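Local coordinates for protein plu4264 (Photorhabdus luminescens subsp. laumondii, PDB 4MV2) that is of unknown function but binds a nickel ion as a member of the metal-binding cupin family, at residues A[38-43]-A[99-104]. Numbering follows the deposited sequence.
Sequences WCIVRP and DFHFYT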
ATOM      1  N   TRP A  38      -8.095   1.376  -0.481  1.00 10.91           N
ATOM      2  CA  TRP A  38      -8.382  -0.005  -0.079  1.00  9.71           C
ATOM      3  C   TRP A  38      -9.650  -0.429  -0.826  1.00 10.29           C
ATOM      4  O   TRP A  38     -10.692   0.220  -0.703  1.00 11.55           O
ATOM      5  CB  TRP A  38      -8.632  -0.106   1.433  1.00  9.90           C
ATOM      6  CG  TRP A  38      -8.742  -1.512   1.967  1.00  9.76           C
ATOM      7  CD1 TRP A  38      -9.690  -2.466   1.643  1.00  9.34           C
ATOM      8  CD2 TRP A  38      -7.884  -2.121   2.924  1.00  9.07           C
ATOM      9  NE1 TRP A  38      -9.459  -3.605   2.358  1.00 10.11           N
ATOM     10  CE2 TRP A  38      -8.350  -3.429   3.135  1.00  9.12           C
ATOM     11  CE3 TRP A  38      -6.757  -1.680   3.621  1.00  9.84           C
ATOM     12  CZ2 TRP A  38      -7.748  -4.292   4.031  1.00  9.48           C
ATOM     13  CZ3 TRP A  38      -6.146  -2.523   4.491  1.00  9.49           C
ATOM     14  CH2 TRP A  38      -6.644  -3.825   4.710  1.00  9.71           C
ATOM     15  N   CYS A  39      -9.576  -1.545  -1.548  1.00  9.08           N
ATOM     16  CA  CYS A  39     -10.665  -1.999  -2.401  1.00  9.64           C
ATOM     17  C   CYS A  39     -11.076  -3.418  -2.045  1.00  9.25           C
ATOM     18  O   CYS A  39     -10.244  -4.274  -1.748  1.00 10.01           O
ATOM     19  CB  CYS A  39     -10.186  -2.012  -3.845  1.00 10.92           C
ATOM     20  SG  CYS A  39      -9.724  -0.377  -4.479  1.00 13.61           S
ATOM     21  N   ILE A  40     -12.374  -3.641  -2.112  1.00  9.38           N
ATOM     22  CA  ILE A  40     -12.955  -4.960  -1.904  1.00  9.24           C
ATOM     23  C   ILE A  40     -13.837  -5.301  -3.069  1.00  9.36           C
ATOM     24  O   ILE A  40     -14.775  -4.566  -3.418  1.00 10.27           O
ATOM     25  CB  ILE A  40     -13.793  -5.082  -0.605  1.00  9.69           C
ATOM     26  CG1 ILE A  40     -12.998  -4.673   0.622  1.00 11.17           C
ATOM     27  CG2 ILE A  40     -14.278  -6.535  -0.483  1.00 11.30           C
ATOM     28  CD1 ILE A  40     -13.849  -4.607   1.892  1.00 12.43           C
ATOM     29  N   VAL A  41     -13.499  -6.416  -3.704  1.00  9.85           N
ATOM     30  CA  VAL A  41     -14.361  -7.018  -4.735  1.00 10.70           C
ATOM     31  C   VAL A  41     -15.164  -8.093  -4.025  1.00  9.70           C
ATOM     32  O   VAL A  41     -14.608  -9.063  -3.512  1.00 10.35           O
ATOM     33  CB  VAL A  41     -13.585  -7.538  -5.950  1.00 11.61           C
ATOM     34  CG1 VAL A  41     -14.571  -8.095  -6.998  1.00 12.36           C
ATOM     35  CG2 VAL A  41     -12.727  -6.440  -6.576  1.00 12.65           C
ATOM     36  N   ARG A  42     -16.472  -7.903  -3.973  1.00 10.40           N
ATOM     37  CA  ARG A  42     -17.348  -8.753  -3.173  1.00 10.46           C
ATOM     38  C   ARG A  42     -17.444 -10.145  -3.793  1.00 10.57           C
ATOM     39  O   ARG A  42     -17.136 -10.341  -4.968  1.00 11.43           O
ATOM     40  CB  ARG A  42     -18.707  -8.078  -3.055  1.00 10.88           C
ATOM     41  CG  ARG A  42     -18.646  -6.748  -2.320  1.00 10.19           C
ATOM     42  CD  ARG A  42     -18.148  -6.901  -0.904  1.00 10.51           C
ATOM     43  NE  ARG A  42     -18.120  -5.630  -0.186  1.00 10.57           N
ATOM     44  CZ  ARG A  42     -17.711  -5.496   1.058  1.00 10.54           C
ATOM     45  NH1 ARG A  42     -17.270  -6.546   1.734  1.00 10.33           N
ATOM     46  NH2 ARG A  42     -17.718  -4.291   1.638  1.00 11.12           N
ATOM     47  N   PRO A  43     -17.852 -11.138  -2.993  1.00 11.07           N
ATOM     48  CA  PRO A  43     -17.916 -12.514  -3.511  1.00 11.14           C
ATOM     49  C   PRO A  43     -18.744 -12.621  -4.787  1.00 12.59           C
ATOM     50  O   PRO A  43     -19.813 -12.023  -4.879  1.00 13.28           O
ATOM     51  CB  PRO A  43     -18.588 -13.264  -2.355  1.00 12.00           C
ATOM     52  CG  PRO A  43     -18.129 -12.515  -1.144  1.00 11.98           C
ATOM     53  CD  PRO A  43     -18.216 -11.091  -1.559  1.00 11.89           C
ATOM     54  N   ASP A  99     -14.726 -12.245   0.313  1.00 11.09           N
ATOM     55  CA  ASP A  99     -14.253 -10.950  -0.121  1.00 10.72           C
ATOM     56  C   ASP A  99     -12.814 -11.004  -0.612  1.00 10.86           C
ATOM     57  O   ASP A  99     -11.977 -11.665  -0.036  1.00 10.95           O
ATOM     58  CB  ASP A  99     -14.251  -9.998   1.095  1.00 10.54           C
ATOM     59  CG  ASP A  99     -15.599  -9.504   1.527  1.00 11.14           C
ATOM     60  OD1 ASP A  99     -16.529  -9.369   0.716  1.00 10.68           O
ATOM     61  OD2 ASP A  99     -15.710  -9.163   2.734  1.00 12.57           O
ATOM     62  N   PHE A 100     -12.535 -10.257  -1.667  1.00  9.72           N
ATOM     63  CA  PHE A 100     -11.186 -10.082  -2.185  1.00  8.97           C
ATOM     64  C   PHE A 100     -10.742  -8.662  -1.900  1.00  9.22           C
ATOM     65  O   PHE A 100     -11.388  -7.715  -2.326  1.00 10.69           O
ATOM     66  CB  PHE A 100     -11.105 -10.338  -3.677  1.00  9.89           C
ATOM     67  CG  PHE A 100      -9.742 -10.097  -4.238  1.00  9.77           C
ATOM     68  CD1 PHE A 100      -8.710 -10.985  -3.949  1.00 10.38           C
ATOM     69  CD2 PHE A 100      -9.452  -8.977  -5.014  1.00 10.54           C
ATOM     70  CE1 PHE A 100      -7.451 -10.795  -4.455  1.00 10.82           C
ATOM     71  CE2 PHE A 100      -8.171  -8.804  -5.514  1.00 10.57           C
ATOM     72  CZ  PHE A 100      -7.196  -9.698  -5.220  1.00 10.92           C
ATOM     73  N   HIS A 101      -9.675  -8.520  -1.108  1.00  8.96           N
ATOM     74  CA  HIS A 101      -9.167  -7.223  -0.709  1.00  8.99           C
ATOM     75  C   HIS A 101      -7.833  -6.930  -1.379  1.00  9.78           C
ATOM     76  O   HIS A 101      -6.934  -7.785  -1.404  1.00  9.49           O
ATOM     77  CB  HIS A 101      -8.884  -7.178   0.797  1.00  9.02           C
ATOM     78  CG  HIS A 101     -10.052  -7.387   1.690  1.00  8.77           C
ATOM     79  ND1 HIS A 101     -10.518  -6.379   2.499  1.00  9.34           N
ATOM     80  CD2 HIS A 101     -10.808  -8.487   1.957  1.00  9.53           C
ATOM     81  CE1 HIS A 101     -11.509  -6.847   3.231  1.00  9.80           C
ATOM     82  NE2 HIS A 101     -11.689  -8.131   2.936  1.00  9.94           N
ATOM     83  N   PHE A 102      -7.666  -5.693  -1.832  1.00  9.94           N
ATOM     84  CA  PHE A 102      -6.359  -5.241  -2.326  1.00  9.52           C
ATOM     85  C   PHE A 102      -6.253  -3.750  -2.096  1.00 10.15           C
ATOM     86  O   PHE A 102      -7.268  -3.065  -1.979  1.00 10.60           O
ATOM     87  CB  PHE A 102      -6.167  -5.610  -3.822  1.00 10.01           C
ATOM     88  CG  PHE A 102      -7.078  -4.901  -4.779  1.00 10.26           C
ATOM     89  CD1 PHE A 102      -8.360  -5.348  -5.012  1.00 11.05           C
ATOM     90  CD2 PHE A 102      -6.605  -3.835  -5.534  1.00 10.33           C
ATOM     91  CE1 PHE A 102      -9.165  -4.715  -5.933  1.00 11.69           C
ATOM     92  CE2 PHE A 102      -7.413  -3.218  -6.420  1.00 12.11           C
ATOM     93  CZ  PHE A 102      -8.693  -3.673  -6.626  1.00 11.49           C
ATOM     94  N   TYR A 103      -5.023  -3.244  -2.046  1.00  9.64           N
ATOM     95  CA  TYR A 103      -4.755  -1.822  -1.985  1.00  9.82           C
ATOM     96  C   TYR A 103      -4.195  -1.413  -3.324  1.00 10.23           C
ATOM     97  O   TYR A 103      -3.324  -2.066  -3.851  1.00 12.20           O
ATOM     98  CB  TYR A 103      -3.773  -1.479  -0.824  1.00  9.92           C
ATOM     99  CG  TYR A 103      -3.990  -0.076  -0.320  1.00  9.80           C
ATOM    100  CD1 TYR A 103      -4.879   0.180   0.687  1.00 10.43           C
ATOM    101  CD2 TYR A 103      -3.365   1.022  -0.911  1.00 10.46           C
ATOM    102  CE1 TYR A 103      -5.181   1.484   1.121  1.00 10.69           C
ATOM    103  CE2 TYR A 103      -3.640   2.307  -0.505  1.00 11.26           C
ATOM    104  CZ  TYR A 103      -4.573   2.543   0.482  1.00 10.54           C
ATOM    105  OH  TYR A 103      -4.839   3.834   0.827  1.00 13.15           O
ATOM    106  N   THR A 104      -4.715  -0.333  -3.878  1.00  9.97           N
ATOM    107  CA  THR A 104      -4.155   0.229  -5.107  1.00 10.55           C
ATOM    108  C   THR A 104      -3.485   1.557  -4.783  1.00 11.24           C
ATOM    109  O   THR A 104      -3.965   2.339  -3.988  1.00 11.66           O
ATOM    110  CB  THR A 104      -5.170   0.398  -6.225  1.00 12.91           C
ATOM    111  OG1 THR A 104      -4.489   1.000  -7.301  1.00 15.03           O
ATOM    112  CG2 THR A 104      -6.372   1.217  -5.833  1.00 14.64           C
TER
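V41 O is gripped from two strands: F100 N reaches it at 3.0 Å, and the side-chain ND2 of N94 also hydrogen-bonds to it. The reciprocal bond from V41 N to F100 O makes V41 and F100 an antiparallel hydrogen-bonded pair; C39 and F102 form another, and axes at 156° confirm the direction. On the face carrying W38, I40, H101 and Y103, W38 NE1 donates to H101 ND1 at 3.0 Å. Each nitrogen lies within a few degrees of the other's ring plane, yet the rings stand at 87°, rim to rim, so the bond joins two edges without stacking. This identifies ND1 as the acceptor. I40 CG1 covers one face of the same imidazole, 3.9 Å from its centroid. On the reverse face, F102 CG sits between its backbone N and carbonyl carbon (chi1 67°), turning the phenyl so that one face meets C39 CB, 3.7 Å from the ring centroid, a CH-pi contact, while V41 CG2 meets the ring edge. F100 and F102 pack on V92, and F102 also meets F58. Beyond the strands, R42 NH1 forms a hydrogen-bonded salt bridge to D99 OD1, 3.1 Å away and above the carboxylate plane; R42 NE makes a further salt bridge to D20. W38, H101 and Y103 also pack on the second subunit, whereas T104 OG1 hydrogen-bonds to E56 OE2, a nickel ligand. Such neighbouring antiparallel strands, in a beta-barrel with its metal site inside, are characteristic of the cupin fold.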